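Local coordinates for protein family 88 glycosyl hydrolase (Bacteroides thetaiotaomicron, PDB 5NOA) that probably hydrolyses unsaturated uronic acid residues from plant polysaccharide fragments, in a human gut bacterium linked to the breakdown of gum arabic, at residues Tyr111-Asp116 against Asn153-Trp158; His215-Gly220 against Met278-His283; Arg256-Ala261 against Asn305-Ser310. All blocks are in the same frame, centred on the assembly; numbering follows the deposited sequence.

Contact 1 of 3, residues Tyr111-Asp116 against Asn153-Trp158; sequences YVLFGD and NDYWWW
Phe-114 and Trp-158 carry this contact, a worked example of how aromatic side chains and one bridging water can join two irregular loops. The CE1 corner of the phenyl ring comes over one face of the Trp-158 indole, off centre toward its rim, with Phe-114 CE1 3.4 Å from Trp-158 CH2. The planes meet at 41°, so the pair is oblique, neither a parallel stack nor an edge-to-face one. With CG lodged between the backbone N and the carbonyl carbon (chi1 75°), Trp-158 sends its benzo end toward the facing loop. Trp-157 adds CZ2, 3.7 Å from Phe-114 CE1, so this one phenyl corner is met by two indoles.

The edge of the Trp-158 indole faces backbone and acid instead. Gly-115 N lies near the ring plane, 3.6 Å from Trp-158 CH2, and there is little room for more: a CB on Gly-115 would stand only 3.0 Å from that carbon. Asp-116 OD1 also comes up at the edge, 3.4 Å from Trp-158 CZ2, its carboxylate plane turned 88° from the ring. With an alanine in place of Trp-158, a gap would probably open beside Gly-115 and the Phe-114 ring would probably be freer to turn.

Farther along, Leu-113 CD1 rests against Tyr-155 CE1 at 4.2 Å, while the Tyr-155 hydroxyl bonds to Thr-150 and Trp-157 NE1 to the carbonyl of Tyr-103. Between the backbones a water donates to Leu-113 O and to Tyr-155 O, 2.8 Å from each, and accepts a weak bond from Gly-115 N. The loops preceding helices 120-130 and 160-176 are thus joined by ring surfaces, and one water serves two carbonyls and, weakly, an N-H of the backbones between them.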
# COMPACT_ATOMS: atom_id res chain seq x y z
N TYR A 111 -0.33 10.19 18.80
CA TYR A 111 0.47 9.90 17.61
C TYR A 111 -0.23 10.37 16.34
O TYR A 111 -0.30 9.67 15.34
CB TYR A 111 0.86 8.41 17.62
CG TYR A 111 2.00 8.24 18.59
CD1 TYR A 111 1.77 8.15 19.97
CD2 TYR A 111 3.31 8.23 18.16
CE1 TYR A 111 2.82 8.12 20.86
CE2 TYR A 111 4.37 8.18 19.04
CZ TYR A 111 4.13 8.12 20.40
OH TYR A 111 5.19 8.05 21.27
N VAL A 112 -0.66 11.62 16.38
CA VAL A 112 -1.46 12.21 15.33
C VAL A 112 -0.66 12.46 14.06
O VAL A 112 -1.21 12.40 12.95
CB VAL A 112 -2.07 13.54 15.87
CG1 VAL A 112 -2.83 14.32 14.79
CG2 VAL A 112 -2.97 13.27 17.06
N LEU A 113 0.63 12.72 14.22
CA LEU A 113 1.52 13.01 13.09
C LEU A 113 2.26 11.80 12.55
O LEU A 113 3.07 11.93 11.63
CB LEU A 113 2.50 14.12 13.48
CG LEU A 113 1.86 15.46 13.83
CD1 LEU A 113 2.94 16.41 14.34
CD2 LEU A 113 1.08 15.99 12.64
N PHE A 114 2.00 10.64 13.14
CA PHE A 114 2.56 9.39 12.68
C PHE A 114 1.72 8.88 11.52
O PHE A 114 0.51 8.69 11.67
CB PHE A 114 2.55 8.40 13.84
CG PHE A 114 3.15 7.05 13.53
CD1 PHE A 114 4.25 6.88 12.69
CD2 PHE A 114 2.61 5.92 14.14
CE1 PHE A 114 4.79 5.64 12.46
CE2 PHE A 114 3.14 4.68 13.89
CZ PHE A 114 4.21 4.54 13.04
N GLY A 115 2.34 8.63 10.37
CA GLY A 115 1.62 8.24 9.19
C GLY A 115 0.77 7.01 9.33
O GLY A 115 -0.25 6.89 8.61
N ASP A 116 1.11 6.10 10.24
CA ASP A 116 0.22 4.97 10.49
C ASP A 116 -1.17 5.37 11.00
O ASP A 116 -2.11 4.59 10.88
CB ASP A 116 0.87 3.97 11.45
CG ASP A 116 1.90 3.06 10.79
OD1 ASP A 116 2.05 3.10 9.57
OD2 ASP A 116 2.50 2.27 11.56
N ASN A 153 11.17 17.99 8.03
CA ASN A 153 11.07 17.28 6.74
C ASN A 153 11.07 15.75 6.88
O ASN A 153 11.08 15.07 5.87
CB ASN A 153 12.19 17.71 5.77
CG ASN A 153 13.54 17.13 6.13
OD1 ASN A 153 13.80 16.83 7.28
ND2 ASN A 153 14.41 17.00 5.14
N ASP A 154 11.08 15.25 8.12
CA ASP A 154 11.47 13.86 8.38
C ASP A 154 10.28 13.00 8.88
O ASP A 154 10.48 12.01 9.60
CB ASP A 154 12.63 13.80 9.37
CG ASP A 154 12.32 14.41 10.71
OD1 ASP A 154 11.30 15.09 10.87
OD2 ASP A 154 13.18 14.26 11.59
N TYR A 155 9.08 13.38 8.48
CA TYR A 155 7.89 12.64 8.87
C TYR A 155 7.84 11.22 8.31
O TYR A 155 7.19 10.39 8.92
CB TYR A 155 6.61 13.41 8.47
CG TYR A 155 6.41 14.65 9.33
CD1 TYR A 155 5.97 14.50 10.63
CD2 TYR A 155 6.73 15.93 8.87
CE1 TYR A 155 5.85 15.60 11.46
CE2 TYR A 155 6.56 17.03 9.71
CZ TYR A 155 6.13 16.85 10.99
OH TYR A 155 5.98 17.90 11.87
N TRP A 156 8.42 10.99 7.14
CA TRP A 156 8.34 9.68 6.46
C TRP A 156 9.69 8.98 6.59
O TRP A 156 10.54 8.99 5.68
CB TRP A 156 7.89 9.82 5.01
CG TRP A 156 6.54 10.45 4.87
CD1 TRP A 156 5.62 10.68 5.86
CD2 TRP A 156 5.97 11.02 3.66
NE1 TRP A 156 4.54 11.36 5.35
CE2 TRP A 156 4.72 11.56 4.00
CE3 TRP A 156 6.40 11.12 2.32
CZ2 TRP A 156 3.91 12.20 3.06
CZ3 TRP A 156 5.62 11.73 1.43
CH2 TRP A 156 4.39 12.26 1.78
N TRP A 157 9.89 8.39 7.76
CA TRP A 157 11.15 7.81 8.18
C TRP A 157 11.21 6.28 8.07
O TRP A 157 12.21 5.67 8.44
CB TRP A 157 11.53 8.27 9.61
CG TRP A 157 10.44 8.03 10.59
CD1 TRP A 157 9.47 8.92 10.98
CD2 TRP A 157 10.16 6.81 11.31
NE1 TRP A 157 8.60 8.33 11.84
CE2 TRP A 157 9.02 7.05 12.10
CE3 TRP A 157 10.78 5.56 11.40
CZ2 TRP A 157 8.46 6.09 12.90
CZ3 TRP A 157 10.25 4.64 12.22
CH2 TRP A 157 9.09 4.88 12.95
N TRP A 158 10.15 5.69 7.54
CA TRP A 158 10.12 4.25 7.30
C TRP A 158 9.36 4.05 5.98
O TRP A 158 8.50 4.84 5.61
CB TRP A 158 9.47 3.50 8.48
CG TRP A 158 7.96 3.60 8.59
CD1 TRP A 158 7.10 2.56 8.47
CD2 TRP A 158 7.14 4.76 8.83
NE1 TRP A 158 5.82 2.98 8.60
CE2 TRP A 158 5.79 4.32 8.83
CE3 TRP A 158 7.39 6.12 9.08
CZ2 TRP A 158 4.73 5.17 8.96
CZ3 TRP A 158 6.31 6.98 9.24
CH2 TRP A 158 4.99 6.49 9.16
O HOH W 1 4.52 10.46 9.78

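Contact 2 of 3, residues His215-Gly220 against Met278-His283; sequences HKSVNG and MLDAQH
A type I turn from Ser-217 to Gly-220 brings Val-218 up to His-283, their CA atoms 5.7 Å apart, and Gly-220 closes the turn at a positive phi that suits glycine. The backbone is tied directly to a side chain here: Val-218 N donates to His-283 ND1 at 2.9 Å, a fairly straight bond (161°) that arrives in the plane of the imidazole. Val-218 CG1 lies near the same ring nitrogen, and Ser-217 CB approaches the ring obliquely.

Asp-280 is the second point of attachment. Its carboxylate, held out by a CG anti to the backbone N (chi1 -174°), faces the turn and is gripped from several directions. Ser-217 OG donates to Asp-280 OD2 at 2.6 Å, meeting the anti lone pair of OD2, the one pointing away from OD1. Asn-219 ND2 comes in on the syn side and spans both oxygens, 3.2 Å from Asp-280 OD2 and 3.3 Å from OD1, with amide and carboxylate planes 57° apart. Asn-219 N adds a weak bond to OD2. Within its own loop, OD1 also takes weak bonds from the backbone N atoms of Gln-282 and His-283, which ties the acid to the chain that follows it. A water accepts from Asn-219 ND2 at 2.9 Å and gives a weak bond to Gln-282 O. The serine hydroxyl has a further partner in Lys-221 N, beyond the turn.

The case illustrates how one carboxylate can organise two loops at once. The donors that the turn offers Asp-280 are neutral, and its negative charge is probably spread over hydroxyl, amide and backbone N-H groups. The turn is fixed by hydrogen bonds rather than by apolar burial, as befits a place where several of the touching residues are exposed.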
# COMPACT_ATOMS: atom_id res chain seq x y z
N HIS A 215 24.39 -3.63 7.79
CA HIS A 215 23.42 -4.71 7.88
C HIS A 215 23.42 -5.48 6.55
O HIS A 215 23.43 -4.89 5.48
CB HIS A 215 22.04 -4.14 8.20
CG HIS A 215 20.97 -5.18 8.18
ND1 HIS A 215 20.85 -6.15 9.16
CD2 HIS A 215 20.04 -5.46 7.25
CE1 HIS A 215 19.86 -6.96 8.84
NE2 HIS A 215 19.35 -6.57 7.68
N LYS A 216 23.42 -6.81 6.66
CA LYS A 216 23.27 -7.70 5.53
C LYS A 216 22.28 -8.78 5.88
O LYS A 216 22.03 -9.06 7.06
CB LYS A 216 24.61 -8.35 5.16
CG LYS A 216 25.77 -7.40 5.02
CD LYS A 216 27.05 -8.12 4.57
CE LYS A 216 28.23 -7.18 4.37
NZ LYS A 216 28.79 -6.74 5.67
N SER A 217 21.76 -9.44 4.86
CA SER A 217 21.00 -10.66 5.08
C SER A 217 21.93 -11.73 5.66
O SER A 217 23.15 -11.58 5.68
CB SER A 217 20.36 -11.17 3.77
OG SER A 217 21.33 -11.72 2.90
N VAL A 218 21.38 -12.87 6.10
CA VAL A 218 22.26 -13.86 6.75
C VAL A 218 23.30 -14.43 5.79
O VAL A 218 24.35 -14.88 6.23
CB VAL A 218 21.53 -15.04 7.45
CG1 VAL A 218 20.58 -14.53 8.53
CG2 VAL A 218 20.83 -15.92 6.44
N ASN A 219 23.03 -14.38 4.48
CA ASN A 219 23.97 -14.85 3.45
C ASN A 219 24.71 -13.73 2.70
O ASN A 219 25.23 -13.93 1.61
CB ASN A 219 23.21 -15.73 2.49
CG ASN A 219 22.61 -16.91 3.21
OD1 ASN A 219 23.34 -17.70 3.82
ND2 ASN A 219 21.25 -16.95 3.27
N GLY A 220 24.73 -12.54 3.29
CA GLY A 220 25.60 -11.48 2.82
C GLY A 220 25.03 -10.59 1.73
O GLY A 220 25.78 -9.84 1.14
N MET A 278 14.05 -9.71 -0.23
CA MET A 278 13.79 -9.83 -1.68
C MET A 278 14.94 -10.43 -2.45
O MET A 278 14.70 -11.13 -3.43
CB MET A 278 13.50 -8.44 -2.26
CG MET A 278 12.21 -7.85 -1.75
SD MET A 278 11.98 -6.09 -2.20
CE MET A 278 11.76 -6.21 -3.98
N LEU A 279 16.18 -10.13 -2.03
CA LEU A 279 17.38 -10.56 -2.73
C LEU A 279 18.03 -11.79 -2.11
O LEU A 279 19.09 -12.18 -2.55
CB LEU A 279 18.39 -9.42 -2.82
CG LEU A 279 17.90 -8.11 -3.41
CD1 LEU A 279 19.04 -7.11 -3.50
CD2 LEU A 279 17.26 -8.26 -4.76
N ASP A 280 17.41 -12.40 -1.11
CA ASP A 280 18.02 -13.56 -0.45
C ASP A 280 16.94 -14.51 -0.02
O ASP A 280 16.44 -14.42 1.11
CB ASP A 280 18.86 -13.13 0.75
CG ASP A 280 19.65 -14.30 1.39
OD1 ASP A 280 19.40 -15.46 1.02
OD2 ASP A 280 20.48 -14.05 2.30
N ALA A 281 16.56 -15.42 -0.93
CA ALA A 281 15.49 -16.37 -0.63
C ALA A 281 15.78 -17.25 0.58
O ALA A 281 14.87 -17.58 1.32
CB ALA A 281 15.17 -17.24 -1.83
N GLN A 282 17.04 -17.57 0.85
CA GLN A 282 17.36 -18.48 1.96
C GLN A 282 17.30 -17.81 3.32
O GLN A 282 17.17 -18.47 4.34
CB GLN A 282 18.75 -19.13 1.78
CG GLN A 282 19.00 -19.79 0.44
CD GLN A 282 17.91 -20.75 0.05
OE1 GLN A 282 17.31 -20.64 -1.03
NE2 GLN A 282 17.63 -21.70 0.93
N HIS A 283 17.38 -16.49 3.35
CA HIS A 283 17.33 -15.78 4.62
C HIS A 283 16.01 -16.03 5.36
O HIS A 283 15.98 -16.18 6.57
CB HIS A 283 17.59 -14.30 4.31
CG HIS A 283 17.42 -13.37 5.44
ND1 HIS A 283 18.47 -12.95 6.22
CD2 HIS A 283 16.32 -12.78 5.95
CE1 HIS A 283 18.03 -12.10 7.12
NE2 HIS A 283 16.73 -11.97 6.97
O HOH W 2 20.13 -18.98 5.05

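Contact 3 of 3, residues Arg256-Ala261 against Asn305-Ser310; sequences RFRTLA and NGFLDS
Leu-308 supplies the tightly packed half of this contact by reaching into the angle between Phe-257 and Ala-261, one helical turn apart on the same helix face. Its CD2 methyl lies 3.6 Å from Ala-261 CB, while its branch carbon CG is 3.8 Å from Phe-257 CE2. The phenyl ring owes its place to a first torsion that sets CG anti to the backbone N (chi1 -177°), and it crosses the leucine at about a right angle. The side chain of Phe-307 meets Phe-257 through its CB, near the plane of the Phe-257 ring and at its edge, 4.1 Å from Phe-257 CE2; its own ring turns away from the apolar patch.

The other half is polar and open toward solvent. Arg-258, an exposed residue, runs extended from CG to NE and slides past Leu-308 in the opposite direction to deliver one bond: Arg-258 NE donates to Phe-307 O at 2.8 Å. The N-H points well at the acceptor (160°), and the oxygen lies in the guanidinium plane, while NE itself lies in the carbonyl plane. On the way, the arginine's CG passes Leu-308 CD2 at 4.1 Å. Here methyls and a ring pack inside, and one long charged side chain covers the exposed side.

The loop segment links two successive helices, 289-304 and 310-328, and Asp-309 is the N-cap of the second, bonding to His-312 N. Leu-308 also rests on Leu-299 and Val-303 of helix 289-304. The loop thus lies against helix 250-266, where Phe-257 also packs on Leu-233 and Leu-236 of helix 226-242, so that helix 250-266 is in contact with both the loop and helix 226-242.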
# COMPACT_ATOMS: atom_id res chain seq x y z
N ARG A 256 11.30 7.46 -10.50
CA ARG A 256 11.50 6.53 -9.39
C ARG A 256 10.61 5.31 -9.49
O ARG A 256 11.03 4.20 -9.17
CB ARG A 256 11.31 7.23 -8.04
CG ARG A 256 11.51 6.35 -6.83
CD ARG A 256 12.89 5.74 -6.66
NE ARG A 256 13.85 6.77 -6.31
CZ ARG A 256 14.81 7.21 -7.08
NH1 ARG A 256 14.98 6.76 -8.35
NH2 ARG A 256 15.59 8.17 -6.62
N PHE A 257 9.36 5.51 -9.87
CA PHE A 257 8.46 4.38 -10.08
C PHE A 257 9.06 3.40 -11.09
O PHE A 257 9.04 2.21 -10.85
CB PHE A 257 7.12 4.91 -10.54
CG PHE A 257 6.06 3.88 -10.72
CD1 PHE A 257 5.54 3.19 -9.67
CD2 PHE A 257 5.49 3.68 -11.96
CE1 PHE A 257 4.51 2.27 -9.83
CE2 PHE A 257 4.49 2.76 -12.13
CZ PHE A 257 4.00 2.05 -11.07
N ARG A 258 9.60 3.92 -12.19
CA ARG A 258 10.18 3.05 -13.19
C ARG A 258 11.42 2.31 -12.68
O ARG A 258 11.59 1.13 -13.01
CB ARG A 258 10.53 3.82 -14.45
CG ARG A 258 9.26 4.27 -15.19
CD ARG A 258 9.66 4.83 -16.52
NE ARG A 258 8.58 5.38 -17.28
CZ ARG A 258 8.55 6.59 -17.82
NH1 ARG A 258 9.55 7.46 -17.74
NH2 ARG A 258 7.47 6.91 -18.48
N THR A 259 12.28 3.00 -11.91
CA THR A 259 13.50 2.33 -11.40
C THR A 259 13.14 1.24 -10.40
O THR A 259 13.65 0.11 -10.43
CB THR A 259 14.52 3.31 -10.80
OG1 THR A 259 14.08 3.96 -9.56
CG2 THR A 259 14.96 4.29 -11.80
N LEU A 260 12.22 1.57 -9.51
CA LEU A 260 11.78 0.60 -8.50
C LEU A 260 11.09 -0.59 -9.16
O LEU A 260 11.37 -1.74 -8.82
CB LEU A 260 10.85 1.30 -7.52
CG LEU A 260 10.32 0.48 -6.37
CD1 LEU A 260 11.44 -0.07 -5.52
CD2 LEU A 260 9.32 1.26 -5.54
N ALA A 261 10.23 -0.31 -10.13
CA ALA A 261 9.57 -1.43 -10.82
C ALA A 261 10.55 -2.39 -11.46
O ALA A 261 10.40 -3.62 -11.39
CB ALA A 261 8.62 -0.89 -11.89
N ASN A 305 -1.41 2.05 -16.96
CA ASN A 305 -1.51 3.49 -16.97
C ASN A 305 -0.34 4.14 -17.67
O ASN A 305 -0.19 5.34 -17.59
CB ASN A 305 -1.76 4.03 -15.57
CG ASN A 305 -3.13 3.66 -15.08
OD1 ASN A 305 -4.07 4.44 -15.25
ND2 ASN A 305 -3.27 2.46 -14.52
N GLY A 306 0.41 3.36 -18.43
CA GLY A 306 1.31 3.89 -19.41
C GLY A 306 2.66 4.34 -18.92
O GLY A 306 3.36 5.07 -19.60
N PHE A 307 3.03 3.89 -17.74
CA PHE A 307 4.33 4.20 -17.17
C PHE A 307 5.36 3.11 -17.28
O PHE A 307 6.56 3.40 -17.20
CB PHE A 307 4.15 4.63 -15.72
CG PHE A 307 3.30 5.84 -15.58
CD1 PHE A 307 3.76 7.07 -16.02
CD2 PHE A 307 2.03 5.75 -15.07
CE1 PHE A 307 2.97 8.19 -15.92
CE2 PHE A 307 1.22 6.87 -14.98
CZ PHE A 307 1.69 8.09 -15.40
N LEU A 308 4.91 1.87 -17.43
CA LEU A 308 5.78 0.70 -17.46
C LEU A 308 5.62 -0.06 -18.74
O LEU A 308 4.53 -0.10 -19.29
CB LEU A 308 5.48 -0.26 -16.27
CG LEU A 308 5.65 0.35 -14.89
CD1 LEU A 308 5.29 -0.70 -13.85
CD2 LEU A 308 7.05 0.89 -14.66
N ASP A 309 6.70 -0.67 -19.18
CA ASP A 309 6.76 -1.39 -20.46
C ASP A 309 5.90 -2.66 -20.42
O ASP A 309 6.20 -3.59 -19.69
CB ASP A 309 8.24 -1.71 -20.71
CG ASP A 309 8.53 -2.41 -22.04
OD1 ASP A 309 7.77 -3.27 -22.46
OD2 ASP A 309 9.62 -2.12 -22.61
N SER A 310 4.83 -2.71 -21.20
CA SER A 310 3.90 -3.86 -21.17
C SER A 310 4.56 -5.20 -21.38
O SER A 310 4.31 -6.15 -20.65
CB SER A 310 2.82 -3.69 -22.23
OG SER A 310 2.09 -2.52 -21.94

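Overall arrangement
Contacts 1 and 3 are largely buried, whereas contact 2 lies nearer the surface, its centre 24 Å from the chain centre against 16 Å for the others. Contacts 1 and 2 join loop to loop; contact 3 sets a loop on a helix. The chemistry follows: aromatic surfaces and a water in contact 1, a polar network around an aspartate in contact 2, apolar side chains with one arginine bond on the exposed side of contact 3. Contact 3 uses helix 250-266 and the loop after helix 289-304; contact 2 uses the loop between those helices and the one before helix 226-242. All three lie in a mainly helical fold, consistent with an (alpha/alpha)6 barrel.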